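Local coordinates for protein putative peptidyl-prolyl cis-trans isomerase Cbf2 (Campylobacter jejuni, PDB 3RFW) that probably catalyses the cis-trans isomerisation of peptidyl-prolyl bonds and belongs to the SurA-like chaperones, at residues Y107-V113 and S208-I214; A126-I130 and I189-P193; L141-F145 and H201-K205. All coordinates share one frame; numbering follows the deposited sequence.

Contact 1: residues Y107-V113 and S208-I214; sequences YVKPARV and SQAKGQI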
loop_
_atom_site.group_PDB
_atom_site.type_symbol
_atom_site.label_atom_id
_atom_site.label_comp_id
_atom_site.label_asym_id
_atom_site.label_seq_id
_atom_site.Cartn_x
_atom_site.Cartn_y
_atom_site.Cartn_z
ATOM N N TYR A 107 5.882 -1.197 27.652
ATOM C CA TYR A 107 5.518 -2.425 26.936
ATOM C C TYR A 107 4.221 -3.050 27.478
ATOM O O TYR A 107 4.219 -4.162 28.020
ATOM C CB TYR A 107 6.670 -3.436 26.974
ATOM C CG TYR A 107 7.768 -3.094 25.994
ATOM C CD1 TYR A 107 7.526 -3.138 24.626
ATOM C CD2 TYR A 107 9.007 -2.607 26.430
ATOM C CE1 TYR A 107 8.497 -2.765 23.707
ATOM C CE2 TYR A 107 9.995 -2.228 25.515
ATOM C CZ TYR A 107 9.722 -2.304 24.148
ATOM O OH TYR A 107 10.651 -1.916 23.207
ATOM N N VAL A 108 3.128 -2.311 27.342
ATOM C CA VAL A 108 1.844 -2.733 27.860
ATOM C C VAL A 108 0.770 -2.595 26.780
ATOM O O VAL A 108 0.831 -1.687 25.952
ATOM C CB VAL A 108 1.432 -1.877 29.080
ATOM C CG1 VAL A 108 2.287 -2.197 30.261
ATOM C CG2 VAL A 108 1.522 -0.402 28.759
ATOM N N LYS A 109 -0.253 -3.443 26.834
ATOM C CA LYS A 109 -1.492 -3.198 26.087
ATOM C C LYS A 109 -2.471 -2.441 26.965
ATOM O O LYS A 109 -2.739 -2.849 28.096
ATOM C CB LYS A 109 -2.117 -4.517 25.641
ATOM C CG LYS A 109 -1.113 -5.494 25.064
ATOM C CD LYS A 109 -1.783 -6.574 24.217
ATOM C CE LYS A 109 -0.756 -7.593 23.726
ATOM N NZ LYS A 109 -0.071 -8.281 24.863
ATOM N N PRO A 110 -3.000 -1.321 26.460
ATOM C CA PRO A 110 -3.782 -0.420 27.290
ATOM C C PRO A 110 -5.161 -0.988 27.568
ATOM O O PRO A 110 -5.606 -1.911 26.887
ATOM C CB PRO A 110 -3.888 0.834 26.431
ATOM C CG PRO A 110 -3.819 0.319 25.037
ATOM C CD PRO A 110 -2.821 -0.797 25.095
ATOM N N ALA A 111 -5.795 -0.498 28.622
ATOM C CA ALA A 111 -7.090 -1.020 29.045
ATOM C C ALA A 111 -8.131 -0.600 28.018
ATOM O O ALA A 111 -8.096 0.524 27.521
ATOM C CB ALA A 111 -7.444 -0.478 30.413
ATOM N N ARG A 112 -9.051 -1.497 27.691
ATOM C CA ARG A 112 -10.103 -1.171 26.738
ATOM C C ARG A 112 -11.475 -1.459 27.345
ATOM O O ARG A 112 -11.624 -2.348 28.195
ATOM C CB ARG A 112 -9.938 -1.994 25.458
ATOM C CG ARG A 112 -8.798 -1.543 24.550
ATOM C CD ARG A 112 -8.139 -2.720 23.816
ATOM N NE ARG A 112 -8.854 -3.136 22.602
ATOM C CZ ARG A 112 -9.281 -4.380 22.371
ATOM N NH1 ARG A 112 -9.104 -5.324 23.287
ATOM N NH2 ARG A 112 -9.892 -4.683 21.230
ATOM N N VAL A 113 -12.487 -0.784 26.820
ATOM C CA VAL A 113 -13.868 -1.138 27.104
ATOM C C VAL A 113 -14.672 -1.301 25.816
ATOM O O VAL A 113 -14.376 -0.676 24.799
ATOM C CB VAL A 113 -14.536 -0.087 27.980
ATOM C CG1 VAL A 113 -14.501 1.255 27.288
ATOM C CG2 VAL A 113 -15.979 -0.491 28.266
ATOM N N SER A 208 -14.846 -5.613 29.078
ATOM C CA SER A 208 -13.662 -4.828 29.394
ATOM C C SER A 208 -12.413 -5.652 29.123
ATOM O O SER A 208 -12.448 -6.878 29.163
ATOM C CB SER A 208 -13.694 -4.427 30.859
ATOM O OG SER A 208 -14.784 -3.557 31.079
ATOM N N GLN A 209 -11.297 -4.973 28.921
ATOM C CA GLN A 209 -10.005 -5.648 28.916
ATOM C C GLN A 209 -9.070 -4.850 29.798
ATOM O O GLN A 209 -8.987 -3.639 29.654
ATOM C CB GLN A 209 -9.452 -5.700 27.490
ATOM C CG GLN A 209 -8.382 -6.749 27.277
ATOM C CD GLN A 209 -7.987 -6.869 25.803
ATOM O OE1 GLN A 209 -7.132 -6.121 25.311
ATOM N NE2 GLN A 209 -8.649 -7.772 25.085
ATOM N N ALA A 210 -8.457 -5.503 30.776
ATOM C CA ALA A 210 -7.520 -4.808 31.667
ATOM C C ALA A 210 -6.211 -4.561 30.918
ATOM O O ALA A 210 -5.839 -5.326 30.033
ATOM C CB ALA A 210 -7.259 -5.631 32.936
ATOM N N LYS A 211 -5.553 -3.465 31.249
ATOM C CA LYS A 211 -4.148 -3.255 30.901
ATOM C C LYS A 211 -3.374 -4.575 30.967
ATOM O O LYS A 211 -3.426 -5.278 31.974
ATOM C CB LYS A 211 -3.558 -2.249 31.885
ATOM C CG LYS A 211 -2.352 -1.476 31.400
ATOM C CD LYS A 211 -1.977 -0.365 32.417
ATOM C CE LYS A 211 -0.588 0.191 32.099
ATOM N NZ LYS A 211 -0.027 1.034 33.186
ATOM N N GLY A 212 -2.694 -4.937 29.887
ATOM C CA GLY A 212 -1.901 -6.166 29.863
ATOM C C GLY A 212 -0.415 -5.881 29.706
ATOM O O GLY A 212 -0.030 -4.912 29.051
ATOM N N GLN A 213 0.409 -6.654 30.399
ATOM C CA GLN A 213 1.855 -6.540 30.300
ATOM C C GLN A 213 2.369 -7.370 29.133
ATOM O O GLN A 213 2.177 -8.581 29.094
ATOM C CB GLN A 213 2.504 -7.019 31.594
ATOM C CG GLN A 213 4.053 -6.985 31.591
ATOM C CD GLN A 213 4.596 -5.566 31.620
ATOM O OE1 GLN A 213 4.236 -4.765 32.494
ATOM N NE2 GLN A 213 5.390 -5.218 30.607
ATOM N N ILE A 214 3.063 -6.731 28.199
ATOM C CA ILE A 214 3.817 -7.484 27.193
ATOM C C ILE A 214 5.088 -8.094 27.764
ATOM O O ILE A 214 5.822 -7.443 28.517
ATOM C CB ILE A 214 4.105 -6.598 25.945
ATOM C CG1 ILE A 214 2.782 -6.055 25.393
ATOM C CG2 ILE A 214 4.837 -7.396 24.879
ATOM C CD1 ILE A 214 2.909 -4.876 24.424
HETATM O O HOH W 1 -0.393 -8.503 27.832
#
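Five backbone hydrogen bonds tie Tyr107-Val113 to the antiparallel Ser208-Ile214, forming a two-stranded ribbon between the parvulin-type isomerase domain and the rest of the chaperone. On one side of a break in the ladder Lys109 and Gly212 exchange both bonds, with Lys109 N 2.7 Å from Gly212 O; on the other, Arg112 and Gln209 do the same, Gln209 N giving the straighter bond to Arg112 O (167°). At the break itself, Pro110-Ala111 and Ala210-Lys211, CA-H...O contacts lie instead, one from Lys211 CA to Lys109 O at 3.2 Å. Ile214 N adds a last bond to Tyr107 O.

Apolar contacts are modest. CG1 of Ile214 lies beside its own backbone N (chi1 -56°), which brings CD1 against the Tyr107-Val108 peptide, while the aliphatic stem of Lys109 crosses the isoleucine side chain at about a right angle. Val108 CG2 rests 4.0 Å from Lys211 CE.

Polar side chains complete the ribbon. Arg112 and Gln209 run alongside each other, Gln209 OE1 2.9 Å from Arg112 NH1 at the guanidinium edge, and Trp167 adds a cation-pi contact to Arg112. A water accepts from Lys109 NZ and weakly donates to Gln213 O. With long polar chains outside and main-chain bonds within, cohesion here rests chiefly on the backbone, as suits a solvent-exposed connection.

Contact 2: residues A126-I130 and I189-P193; sequences AKDII and ITTTP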
loop_
_atom_site.group_PDB
_atom_site.type_symbol
_atom_site.label_atom_id
_atom_site.label_comp_id
_atom_site.label_asym_id
_atom_site.label_seq_id
_atom_site.Cartn_x
_atom_site.Cartn_y
_atom_site.Cartn_z
ATOM N N ALA A 126 -32.477 11.616 29.821
ATOM C CA ALA A 126 -31.512 10.589 30.220
ATOM C C ALA A 126 -31.952 9.794 31.451
ATOM O O ALA A 126 -31.784 8.575 31.485
ATOM C CB ALA A 126 -30.121 11.188 30.419
ATOM N N LYS A 127 -32.586 10.466 32.417
ATOM C CA LYS A 127 -33.129 9.771 33.587
ATOM C C LYS A 127 -34.283 8.841 33.227
ATOM O O LYS A 127 -34.416 7.750 33.797
ATOM C CB LYS A 127 -33.575 10.763 34.666
ATOM C CG LYS A 127 -32.430 11.511 35.344
ATOM C CD LYS A 127 -32.871 12.080 36.693
ATOM C CE LYS A 127 -31.888 13.114 37.202
ATOM N NZ LYS A 127 -32.565 14.367 37.635
ATOM N N ASP A 128 -35.094 9.260 32.262
ATOM C CA ASP A 128 -36.256 8.475 31.833
ATOM C C ASP A 128 -35.849 7.218 31.084
ATOM O O ASP A 128 -36.496 6.180 31.210
ATOM C CB ASP A 128 -37.197 9.305 30.943
ATOM C CG ASP A 128 -38.049 10.293 31.736
ATOM O OD1 ASP A 128 -37.661 10.658 32.870
ATOM O OD2 ASP A 128 -39.099 10.729 31.208
ATOM N N ILE A 129 -34.850 7.326 30.215
ATOM C CA ILE A 129 -34.287 6.108 29.636
ATOM C C ILE A 129 -33.766 5.217 30.753
ATOM O O ILE A 129 -34.076 4.025 30.794
ATOM C CB ILE A 129 -33.167 6.383 28.607
ATOM C CG1 ILE A 129 -33.775 6.906 27.301
ATOM C CG2 ILE A 129 -32.332 5.103 28.346
ATOM C CD1 ILE A 129 -32.954 7.998 26.647
ATOM N N ILE A 130 -33.020 5.808 31.681
ATOM C CA ILE A 130 -32.450 5.046 32.790
ATOM C C ILE A 130 -33.543 4.286 33.541
ATOM O O ILE A 130 -33.446 3.065 33.739
ATOM C CB ILE A 130 -31.651 5.949 33.742
ATOM C CG1 ILE A 130 -30.264 6.233 33.142
ATOM C CG2 ILE A 130 -31.509 5.280 35.115
ATOM C CD1 ILE A 130 -29.486 7.318 33.856
ATOM N N ILE A 189 -25.438 -0.625 33.138
ATOM C CA ILE A 189 -25.600 0.728 32.620
ATOM C C ILE A 189 -25.190 1.753 33.662
ATOM O O ILE A 189 -25.208 1.477 34.854
ATOM C CB ILE A 189 -27.060 1.022 32.166
ATOM C CG1 ILE A 189 -28.055 0.729 33.306
ATOM C CG2 ILE A 189 -27.396 0.223 30.903
ATOM C CD1 ILE A 189 -29.108 1.829 33.518
ATOM N N THR A 190 -24.789 2.920 33.188
ATOM C CA THR A 190 -24.744 4.104 34.005
ATOM C C THR A 190 -26.153 4.395 34.554
ATOM O O THR A 190 -27.127 4.547 33.795
ATOM C CB THR A 190 -24.206 5.300 33.196
ATOM O OG1 THR A 190 -24.138 6.448 34.044
ATOM C CG2 THR A 190 -25.127 5.617 32.038
ATOM N N THR A 191 -26.270 4.313 35.875
ATOM C CA THR A 191 -27.514 4.628 36.576
ATOM C C THR A 191 -27.625 6.130 36.833
ATOM O O THR A 191 -28.652 6.608 37.312
ATOM C CB THR A 191 -27.607 3.858 37.920
ATOM O OG1 THR A 191 -28.055 2.518 37.676
ATOM C CG2 THR A 191 -28.581 4.542 38.872
ATOM N N THR A 192 -26.565 6.874 36.536
ATOM C CA THR A 192 -26.675 8.328 36.466
ATOM C C THR A 192 -26.202 8.844 35.124
ATOM O O THR A 192 -25.164 8.403 34.615
ATOM C CB THR A 192 -25.915 9.033 37.609
ATOM O OG1 THR A 192 -26.767 9.103 38.754
ATOM C CG2 THR A 192 -25.518 10.455 37.224
ATOM N N PRO A 193 -26.993 9.753 34.523
ATOM C CA PRO A 193 -26.612 10.468 33.308
ATOM C C PRO A 193 -25.174 10.983 33.354
ATOM O O PRO A 193 -24.718 11.443 34.401
ATOM C CB PRO A 193 -27.613 11.620 33.271
ATOM C CG PRO A 193 -28.858 11.028 33.857
ATOM C CD PRO A 193 -28.394 10.025 34.899
#
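Ile130 and Ala126, one turn apart on helix 123-133, meet Pro193 and the irregular backbone of Ile189-Pro193 in the parvulin-type isomerase domain. The contact sets the helix beside the edge strand 188-196 of the four-stranded sheet, at an irregular part of it.

The tight part is apolar. Ile130 supplies most of it: its CG1 branch leans beside the backbone N (chi1 -79°), carrying CD1 to within 3.8 Å of Pro193 CG. The two side chains cross obliquely, though how closely CD1 approaches the rest of the ring is doubtful. The same CD1 lies 3.6 Å from Thr191 O, and CG1 is equally close to Thr190 O at 3.6 Å, so a single branched chain follows the bend of the opposing backbone. CG2, the other branch, lies 3.8 Å from Thr191 O, and Ile189 CD1 is a looser 4.5 Å from it. Beside Ile130 the short methyl of Ala126 lets helix and loop come close: its CB sits 3.7 Å from Pro193 CG and 3.8 Å from Pro193 CB. Tyr200 and Val202 of strand 199-213 touch Ala126 and Ile130 respectively and continue the apolar patch.

Toward solvent the contact thins. Lys127 offers only its stem, with CG 3.9 Å from Pro193 CG and the chain crossing the ring at about a right angle, while its ammonium group forms a salt bridge with Glu123 on the same helix. Thr191 and Thr192 direct their CB atoms away from the helix, a reasonable place for hydroxyl-bearing residues at an exposed bend.

Since no polar bond links helix to loop here, their fit depends on the shapes of an isoleucine, an alanine and a proline, with the helix and sheet each keeping their own backbone bonding.

Contact 3: residues L141-F145 and H201-K205; sequences LDAKF and HVILK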
loop_
_atom_site.group_PDB
_atom_site.type_symbol
_atom_site.label_atom_id
_atom_site.label_comp_id
_atom_site.label_asym_id
_atom_site.label_seq_id
_atom_site.Cartn_x
_atom_site.Cartn_y
_atom_site.Cartn_z
ATOM N N LEU A 141 -31.490 -6.563 29.099
ATOM C CA LEU A 141 -31.023 -5.184 29.176
ATOM C C LEU A 141 -30.387 -4.715 27.845
ATOM O O LEU A 141 -30.576 -3.578 27.404
ATOM C CB LEU A 141 -30.009 -5.083 30.316
ATOM C CG LEU A 141 -29.342 -3.745 30.644
ATOM C CD1 LEU A 141 -28.278 -3.451 29.618
ATOM C CD2 LEU A 141 -30.372 -2.626 30.702
ATOM N N ASP A 142 -29.646 -5.614 27.209
ATOM C CA ASP A 142 -28.928 -5.306 25.984
ATOM C C ASP A 142 -29.912 -5.004 24.842
ATOM O O ASP A 142 -29.902 -3.901 24.279
ATOM C CB ASP A 142 -27.975 -6.462 25.638
ATOM C CG ASP A 142 -27.384 -6.352 24.241
ATOM O OD1 ASP A 142 -27.564 -7.300 23.449
ATOM O OD2 ASP A 142 -26.654 -5.381 23.968
ATOM N N ALA A 143 -30.833 -5.935 24.586
ATOM C CA ALA A 143 -31.844 -5.769 23.521
ATOM C C ALA A 143 -32.684 -4.501 23.702
ATOM O O ALA A 143 -32.814 -3.689 22.775
ATOM C CB ALA A 143 -32.746 -7.000 23.434
ATOM N N LYS A 144 -33.230 -4.328 24.905
ATOM C CA LYS A 144 -33.982 -3.131 25.232
ATOM C C LYS A 144 -33.161 -1.861 25.102
ATOM O O LYS A 144 -33.652 -0.870 24.582
ATOM C CB LYS A 144 -34.611 -3.236 26.618
ATOM C CG LYS A 144 -36.133 -3.411 26.585
ATOM N N PHE A 145 -31.899 -1.897 25.527
ATOM C CA PHE A 145 -31.018 -0.732 25.343
ATOM C C PHE A 145 -30.928 -0.305 23.877
ATOM O O PHE A 145 -31.164 0.861 23.538
ATOM C CB PHE A 145 -29.598 -0.991 25.892
ATOM C CG PHE A 145 -28.744 0.264 26.008
ATOM C CD1 PHE A 145 -28.764 1.038 27.157
ATOM C CD2 PHE A 145 -27.942 0.679 24.955
ATOM C CE1 PHE A 145 -27.979 2.207 27.262
ATOM C CE2 PHE A 145 -27.157 1.838 25.051
ATOM C CZ PHE A 145 -27.179 2.598 26.199
ATOM N N HIS A 201 -25.556 11.306 28.387
ATOM C CA HIS A 201 -25.472 9.928 27.885
ATOM C C HIS A 201 -25.944 8.901 28.898
ATOM O O HIS A 201 -25.679 9.023 30.084
ATOM C CB HIS A 201 -24.053 9.559 27.471
ATOM C CG HIS A 201 -23.302 10.661 26.799
ATOM N ND1 HIS A 201 -22.624 10.476 25.613
ATOM C CD2 HIS A 201 -23.080 11.944 27.165
ATOM C CE1 HIS A 201 -21.990 11.590 25.294
ATOM N NE2 HIS A 201 -22.251 12.496 26.219
ATOM N N VAL A 202 -26.544 7.830 28.396
ATOM C CA VAL A 202 -26.608 6.576 29.118
ATOM C C VAL A 202 -25.698 5.538 28.457
ATOM O O VAL A 202 -25.815 5.262 27.256
ATOM C CB VAL A 202 -28.063 6.040 29.171
ATOM C CG1 VAL A 202 -28.147 4.782 30.032
ATOM C CG2 VAL A 202 -29.026 7.140 29.686
ATOM N N ILE A 203 -24.844 4.910 29.262
ATOM C CA ILE A 203 -23.840 3.966 28.758
ATOM C C ILE A 203 -24.161 2.549 29.234
ATOM O O ILE A 203 -24.513 2.340 30.410
ATOM C CB ILE A 203 -22.463 4.343 29.266
ATOM C CG1 ILE A 203 -22.192 5.830 29.004
ATOM C CG2 ILE A 203 -21.393 3.445 28.653
ATOM C CD1 ILE A 203 -20.763 6.231 29.273
ATOM N N LEU A 204 -24.135 1.597 28.306
ATOM C CA LEU A 204 -24.143 0.184 28.671
ATOM C C LEU A 204 -22.792 -0.464 28.334
ATOM O O LEU A 204 -22.380 -0.462 27.177
ATOM C CB LEU A 204 -25.266 -0.558 27.949
ATOM C CG LEU A 204 -25.195 -2.076 28.038
ATOM C CD1 LEU A 204 -25.409 -2.563 29.483
ATOM C CD2 LEU A 204 -26.196 -2.698 27.096
ATOM N N LYS A 205 -22.111 -0.999 29.346
ATOM C CA LYS A 205 -20.819 -1.638 29.131
ATOM C C LYS A 205 -20.987 -3.123 28.874
ATOM O O LYS A 205 -21.532 -3.846 29.706
ATOM C CB LYS A 205 -19.892 -1.422 30.334
#
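Phe145 lays one ring face beneath Leu204 and turns its edge to the backbone of Val202, in a helix-on-sheet contact of the parvulin fold. Helix 138-152 packs here on the central strand 199-213; the axes of the two short segments are 10.2 Å apart and run at 143°, closer to antiparallel than to parallel.

The aromatic side chain organises the arrangement. Its CG lies anti to the backbone N (chi1 -167°), a setting that carries the ring out from the helix toward the strand. Leu204 CB stands almost squarely over the ring centre, 3.8 Å from the centroid and 7° off the normal, a CH-pi contact in which the two side chains slide past each other in opposite directions. A flat ring suits this place because it gives the leucine a broad surface while leaving its rim to meet Val202, two residues earlier on the strand. At that rim Val202 O lies near the ring plane, 3.2 Å from Phe145 CZ, where the slightly positive C-H edge can face a carbonyl oxygen. The valine side chain crosses the ring obliquely, placing CG1 3.8 Å from Phe145 CE1.

Leu204 also reaches the preceding helical turn. It and Leu141 approach tip to tip, although their exact closeness is doubtful. Ile189, on the edge strand, and Leu133, on helix 123-133, extend this core around Leu141.

Asp142 borders the apolar cluster. Its side chain crosses that of Leu204 at about a right angle, and OD2 forms a salt bridge with Lys116 of the adjacent strand, consistent with a charge held at the margin of the core. On this side Leu204 CD2 rests 3.9 Å from Asp142 CA.

All three contacts involve the four-stranded antiparallel sheet, but at different places. Contact 1 pairs the outer ends of strands 108-120 and 199-213, and its segments enclose those of the other two along the chain. Contacts 2 and 3 lie farther out, their centres about 28 and 24 Å from that of contact 1, with about 9 Å between their own centres. Their segments alternate in sequence, as successive helices 123-133 and 138-152 pack against neighbouring strands 188-196 and 199-213; Thr190 N and Ile203 O probably hydrogen-bond between them. Strand 199-213 thus runs from the helix-packed core of the isomerase domain into the ribbon leading to the remainder of the chaperone.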